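Local coordinates for protein NleG5-1 effector (PDB 5VGC) that probably acts as a RING/U-box-type E3 ubiquitin-protein ligase among the type III secreted NleG effectors of enterohaemorrhagic Escherichia coli, and binds calcium ions, at residues I39-L44 against E79-T84; E116-K121 against S193-R198. The protein carries 1 engineered substitution. One frame throughout, in Å; residues are numbered along the deposited sequence.

Interaction 1: I39-L44 against E79-T84; sequences IRLGEL and EHIERT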
loop_
_atom_site.group_PDB
_atom_site.type_symbol
_atom_site.label_atom_id
_atom_site.label_comp_id
_atom_site.label_asym_id
_atom_site.label_seq_id
_atom_site.Cartn_x
_atom_site.Cartn_y
_atom_site.Cartn_z
ATOM N N ILE A 39 8.547 33.528 -11.752
ATOM C CA ILE A 39 9.489 33.387 -12.858
ATOM C C ILE A 39 9.000 34.195 -14.067
ATOM O O ILE A 39 7.803 34.182 -14.390
ATOM C CB ILE A 39 9.725 31.891 -13.207
ATOM C CG1 ILE A 39 10.631 31.257 -12.144
ATOM C CG2 ILE A 39 10.354 31.723 -14.599
ATOM C CD1 ILE A 39 10.763 29.753 -12.236
ATOM N N ARG A 40 9.940 34.896 -14.712
ATOM C CA ARG A 40 9.704 35.606 -15.976
ATOM C C ARG A 40 10.216 34.770 -17.146
ATOM O O ARG A 40 11.357 34.310 -17.126
ATOM C CB ARG A 40 10.430 36.957 -15.982
ATOM C CG ARG A 40 9.963 37.917 -17.070
ATOM C CD ARG A 40 10.773 39.206 -17.071
ATOM N NE ARG A 40 10.692 39.913 -15.791
ATOM C CZ ARG A 40 9.648 40.626 -15.363
ATOM N NH1 ARG A 40 8.545 40.758 -16.102
ATOM N NH2 ARG A 40 9.705 41.220 -14.173
ATOM N N LEU A 41 9.377 34.587 -18.162
ATOM C CA LEU A 41 9.775 33.891 -19.396
ATOM C C LEU A 41 9.214 34.646 -20.575
ATOM O O LEU A 41 8.005 34.838 -20.658
ATOM C CB LEU A 41 9.244 32.455 -19.401
ATOM C CG LEU A 41 10.134 31.387 -18.779
ATOM C CD1 LEU A 41 9.300 30.141 -18.565
ATOM C CD2 LEU A 41 11.318 31.088 -19.684
ATOM N N GLY A 42 10.088 35.064 -21.488
ATOM C CA GLY A 42 9.746 36.093 -22.470
ATOM C C GLY A 42 9.390 37.334 -21.671
ATOM O O GLY A 42 10.212 37.827 -20.894
ATOM N N GLU A 43 8.172 37.824 -21.859
ATOM C CA GLU A 43 7.558 38.758 -20.919
ATOM C C GLU A 43 6.212 38.156 -20.497
ATOM O O GLU A 43 5.150 38.764 -20.663
ATOM C CB GLU A 43 7.428 40.164 -21.526
ATOM C CG GLU A 43 8.775 40.850 -21.772
ATOM C CD GLU A 43 8.751 42.366 -21.629
ATOM O OE1 GLU A 43 7.999 42.899 -20.785
ATOM O OE2 GLU A 43 9.506 43.038 -22.364
ATOM N N LEU A 44 6.291 36.937 -19.955
ATOM C CA LEU A 44 5.145 36.196 -19.410
ATOM C C LEU A 44 5.458 35.796 -17.967
ATOM O O LEU A 44 6.597 35.405 -17.655
ATOM C CB LEU A 44 4.830 34.926 -20.218
ATOM C CG LEU A 44 4.322 35.015 -21.661
ATOM C CD1 LEU A 44 5.470 35.265 -22.624
ATOM C CD2 LEU A 44 3.571 33.746 -22.048
ATOM N N GLU A 79 5.683 22.909 -17.950
ATOM C CA GLU A 79 6.073 21.494 -17.931
ATOM C C GLU A 79 7.585 21.337 -17.861
ATOM O O GLU A 79 8.100 20.593 -17.010
ATOM C CB GLU A 79 5.503 20.733 -19.125
ATOM C CG GLU A 79 4.219 20.001 -18.778
ATOM C CD GLU A 79 3.710 19.168 -19.916
ATOM O OE1 GLU A 79 2.469 19.023 -20.046
ATOM O OE2 GLU A 79 4.557 18.666 -20.683
ATOM N N HIS A 80 8.289 22.050 -18.748
ATOM C CA HIS A 80 9.760 22.038 -18.722
ATOM C C HIS A 80 10.341 22.495 -17.381
ATOM O O HIS A 80 11.193 21.823 -16.802
ATOM C CB HIS A 80 10.370 22.897 -19.822
ATOM C CG HIS A 80 11.853 22.696 -19.962
ATOM N ND1 HIS A 80 12.777 23.490 -19.325
ATOM C CD2 HIS A 80 12.567 21.773 -20.653
ATOM C CE1 HIS A 80 13.996 23.074 -19.628
ATOM N NE2 HIS A 80 13.894 22.036 -20.435
ATOM N N ILE A 81 9.882 23.629 -16.886
ATOM C CA ILE A 81 10.413 24.127 -15.619
ATOM C C ILE A 81 10.191 23.095 -14.518
ATOM O O ILE A 81 11.108 22.793 -13.739
ATOM C CB ILE A 81 9.795 25.488 -15.221
ATOM C CG1 ILE A 81 10.272 26.579 -16.173
ATOM C CG2 ILE A 81 10.184 25.862 -13.791
ATOM C CD1 ILE A 81 9.353 27.779 -16.202
ATOM N N GLU A 82 8.972 22.561 -14.468
ATOM C CA GLU A 82 8.612 21.518 -13.512
ATOM C C GLU A 82 9.545 20.323 -13.641
ATOM O O GLU A 82 10.099 19.872 -12.638
ATOM C CB GLU A 82 7.152 21.080 -13.683
ATOM C CG GLU A 82 6.165 22.054 -13.078
ATOM C CD GLU A 82 4.715 21.653 -13.293
ATOM O OE1 GLU A 82 4.449 20.710 -14.089
ATOM O OE2 GLU A 82 3.846 22.279 -12.646
ATOM N N ARG A 83 9.725 19.817 -14.857
ATOM C CA ARG A 83 10.625 18.683 -15.031
ATOM C C ARG A 83 12.063 19.021 -14.605
ATOM O O ARG A 83 12.739 18.205 -13.991
ATOM C CB ARG A 83 10.609 18.170 -16.474
ATOM C CG ARG A 83 9.365 17.395 -16.835
ATOM C CD ARG A 83 9.583 16.538 -18.063
ATOM N NE ARG A 83 8.280 16.060 -18.507
ATOM C CZ ARG A 83 7.670 14.958 -18.061
ATOM N NH1 ARG A 83 8.211 14.165 -17.131
ATOM N NH2 ARG A 83 6.486 14.647 -18.532
ATOM N N THR A 84 12.521 20.228 -14.924
ATOM C CA THR A 84 13.885 20.620 -14.598
ATOM C C THR A 84 14.065 20.729 -13.086
ATOM O O THR A 84 15.058 20.247 -12.552
ATOM C CB THR A 84 14.290 21.929 -15.314
ATOM O OG1 THR A 84 13.993 21.818 -16.715
ATOM C CG2 THR A 84 15.767 22.202 -15.141
#
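With CG1 set anti to its own carbonyl carbon (chi1 -69°) and CD1 extended beyond it (chi2 158°), Ile-81 carries its delta methyl toward Leu-41. The leucine answers in the same sense: CG lies anti to its carbonyl carbon (chi1 -89°), and the two side chains meet tip to tip, CD1 of Leu-41 against CD1 of Ile-81. The other branch of the isoleucine is used as well. CG2 of Ile-81 turns to Ile-39, whose CD1 stands 4.2 Å from it, so one forked side chain serves two strand residues that point the same way. Branched aliphatic groups suit this place because all three are buried and no hydrogen bond crosses the gap; the backbones stay well apart, with CA of Ile-39 9.7 Å from CA of Ile-81.

The contact is small, 116 Å² in all. Strand 37-41 is an outer strand of a three-stranded antiparallel sheet, its far side met by backbone bonds from Arg-40 to Val-4 and Leu-6. It turns at Gly-42 into strand 44-50, where Ile-39 packs on Val-46 and Ile-48. Ile-28 of helix 22-34 and Leu-6 close round the same apolar cluster, joining helix 68-85 to the sheet.

Interaction 2: E116-K121 against S193-R198; sequences EELLDK and SMIVGR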
loop_
_atom_site.group_PDB
_atom_site.type_symbol
_atom_site.label_atom_id
_atom_site.label_comp_id
_atom_site.label_asym_id
_atom_site.label_seq_id
_atom_site.Cartn_x
_atom_site.Cartn_y
_atom_site.Cartn_z
ATOM N N GLU A 116 -20.841 -6.058 -4.646
ATOM C CA GLU A 116 -22.167 -6.529 -5.072
ATOM C C GLU A 116 -22.668 -7.671 -4.171
ATOM O O GLU A 116 -23.815 -7.634 -3.701
ATOM C CB GLU A 116 -22.169 -6.927 -6.561
ATOM C CG GLU A 116 -22.728 -5.870 -7.507
ATOM C CD GLU A 116 -24.154 -6.187 -7.953
ATOM O OE1 GLU A 116 -25.040 -6.295 -7.075
ATOM O OE2 GLU A 116 -24.392 -6.336 -9.176
ATOM N N GLU A 117 -21.795 -8.645 -3.927
ATOM C CA GLU A 117 -22.027 -9.704 -2.951
ATOM C C GLU A 117 -22.401 -9.164 -1.540
ATOM O O GLU A 117 -23.388 -9.613 -0.910
ATOM C CB GLU A 117 -20.794 -10.625 -2.916
ATOM C CG GLU A 117 -20.710 -11.613 -1.751
ATOM C CD GLU A 117 -19.869 -12.850 -2.017
ATOM O OE1 GLU A 117 -19.570 -13.128 -3.199
ATOM O OE2 GLU A 117 -19.527 -13.541 -1.029
ATOM N N LEU A 118 -21.631 -8.193 -1.062
ATOM C CA LEU A 118 -21.855 -7.603 0.254
ATOM C C LEU A 118 -23.223 -6.873 0.335
ATOM O O LEU A 118 -24.024 -7.070 1.298
ATOM C CB LEU A 118 -20.699 -6.657 0.585
ATOM C CG LEU A 118 -20.627 -5.985 1.940
ATOM C CD1 LEU A 118 -20.766 -6.995 3.059
ATOM C CD2 LEU A 118 -19.282 -5.291 2.026
ATOM N N LEU A 119 -23.481 -6.040 -0.673
ATOM C CA LEU A 119 -24.759 -5.336 -0.769
ATOM C C LEU A 119 -25.940 -6.309 -0.878
ATOM O O LEU A 119 -26.983 -6.135 -0.197
ATOM C CB LEU A 119 -24.753 -4.369 -1.958
ATOM C CG LEU A 119 -23.859 -3.135 -1.807
ATOM C CD1 LEU A 119 -23.877 -2.326 -3.081
ATOM C CD2 LEU A 119 -24.303 -2.250 -0.647
ATOM N N ASP A 120 -25.772 -7.332 -1.712
ATOM C CA ASP A 120 -26.781 -8.400 -1.810
ATOM C C ASP A 120 -27.006 -9.060 -0.458
ATOM O O ASP A 120 -28.172 -9.280 -0.066
ATOM C CB ASP A 120 -26.412 -9.469 -2.871
ATOM C CG ASP A 120 -26.703 -9.013 -4.300
ATOM O OD1 ASP A 120 -27.296 -7.929 -4.499
ATOM O OD2 ASP A 120 -26.336 -9.746 -5.245
ATOM N N LYS A 121 -25.925 -9.371 0.264
ATOM C CA LYS A 121 -26.123 -9.978 1.582
ATOM C C LYS A 121 -26.822 -9.033 2.549
ATOM O O LYS A 121 -27.706 -9.474 3.315
ATOM C CB LYS A 121 -24.850 -10.515 2.201
ATOM C CG LYS A 121 -25.127 -11.290 3.477
ATOM C CD LYS A 121 -24.056 -12.311 3.760
ATOM C CE LYS A 121 -24.457 -13.170 4.946
ATOM N NZ LYS A 121 -23.223 -13.826 5.483
ATOM N N SER A 193 -19.131 -11.995 5.979
ATOM C CA SER A 193 -19.278 -12.869 7.143
ATOM C C SER A 193 -19.729 -12.111 8.415
ATOM O O SER A 193 -20.318 -12.715 9.319
ATOM C CB SER A 193 -17.986 -13.629 7.392
ATOM O OG SER A 193 -16.944 -12.703 7.461
ATOM N N MET A 194 -19.460 -10.804 8.475
ATOM C CA MET A 194 -19.976 -9.964 9.575
ATOM C C MET A 194 -21.493 -9.728 9.547
ATOM O O MET A 194 -22.068 -9.402 10.603
ATOM C CB MET A 194 -19.258 -8.611 9.624
ATOM C CG MET A 194 -17.779 -8.689 9.971
ATOM S SD MET A 194 -16.968 -7.123 9.597
ATOM C CE MET A 194 -15.273 -7.596 9.858
ATOM N N ILE A 195 -22.116 -9.884 8.365
ATOM C CA ILE A 195 -23.541 -9.611 8.180
ATOM C C ILE A 195 -24.266 -10.896 8.460
ATOM O O ILE A 195 -23.825 -11.946 8.002
ATOM C CB ILE A 195 -23.908 -9.184 6.744
ATOM C CG1 ILE A 195 -22.932 -8.153 6.196
ATOM C CG2 ILE A 195 -25.308 -8.604 6.679
ATOM C CD1 ILE A 195 -22.859 -6.888 6.981
ATOM N N VAL A 196 -25.359 -10.824 9.219
ATOM C CA VAL A 196 -26.108 -12.027 9.606
ATOM C C VAL A 196 -27.608 -11.780 9.601
ATOM O O VAL A 196 -28.053 -10.652 9.843
ATOM C CB VAL A 196 -25.669 -12.567 10.997
ATOM C CG1 VAL A 196 -24.215 -13.008 10.974
ATOM C CG2 VAL A 196 -25.857 -11.542 12.100
ATOM N N GLY A 197 -28.378 -12.837 9.321
ATOM C CA GLY A 197 -29.838 -12.753 9.277
ATOM C C GLY A 197 -30.490 -12.813 10.651
ATOM O O GLY A 197 -29.925 -13.379 11.595
ATOM N N ARG A 198 -31.699 -12.252 10.744
ATOM C CA ARG A 198 -32.460 -12.147 12.013
ATOM C C ARG A 198 -32.473 -13.450 12.842
ATOM O O ARG A 198 -32.337 -13.414 14.068
ATOM C CB ARG A 198 -33.890 -11.628 11.745
ATOM C CG ARG A 198 -34.975 -11.987 12.775
ATOM C CD ARG A 198 -34.717 -11.233 14.069
ATOM N NE ARG A 198 -35.649 -11.493 15.178
ATOM C CZ ARG A 198 -35.313 -11.840 16.428
ATOM N NH1 ARG A 198 -36.269 -12.015 17.333
ATOM N NH2 ARG A 198 -34.046 -12.024 16.786
#
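Lys-121 lays its aliphatic chain past Ile-195, the two side chains running in opposite directions, so that CG of the lysine sits 4.1 Å from CB of the isoleucine and almost as near its CG2. CG of Lys-121 is anti to the backbone N (chi1 -173°), and the chain continues extended to its end, which carries the ammonium group beyond the isoleucine side chain to the backbone behind it. There NZ of Lys-121 makes a weak hydrogen bond to O of Ile-195, at 3.2 Å. The same nitrogen also bonds to the carbonyl of Val-192, so two carbonyl oxygens accept from the one ammonium group, and NZ comes within 4.4 Å of CA of Ser-193. A lysine fits this partly exposed margin well: its methylenes shield the isoleucine while its amino group meets main-chain carbonyls.

One helical turn earlier, Leu-118 adds a second, buried apolar contact. Its CD1 meets CG1 of Ile-195 at 4.0 Å, the two side chains crossing at about a right angle. Ile-195 therefore offers CG1 to the leucine and its CB and CG2 side to the lysine, a use that suits a beta-branched residue. Around the two apolar residues, Val-177 and Leu-173 of helix 170-178 pack on Leu-118 and Ile-195 respectively, and Val-154 and Met-156 of strand 152-157 touch the isoleucine. Farther out, Asn-54 of the second subunit packs on Ser-193.

Helix 111-125 is thus laid against the short, weakly bonded strand 195-196, set antiparallel beside strand 152-157. The contact contributes to the C-terminal domain, where helices 111-125 and 170-178 pack on a small antiparallel sheet, consistent with the RING/U-box-like fold of the NleG family.

Interactions 1 and 2 belong to separate parts of an elongated chain: their centres are 55 Å apart, their nearest atoms about 37 Å, and they lie on opposite sides of the chain's centre. They follow one another in sequence, the pair 39-44/79-84 closing before 116-121 begins. Interaction 1 is wholly apolar and away from the calcium sites, whereas interaction 2, in the C-terminal, RING-related part of the chain, adds a charged end to its apolar contacts. The side chain of Leu-118 in interaction 2 lies about 11 Å from a bound calcium ion and about 8 Å from the side chain of Arg-180, which has been seen at a calcium site of this protein, although no ion is bound there in this chain.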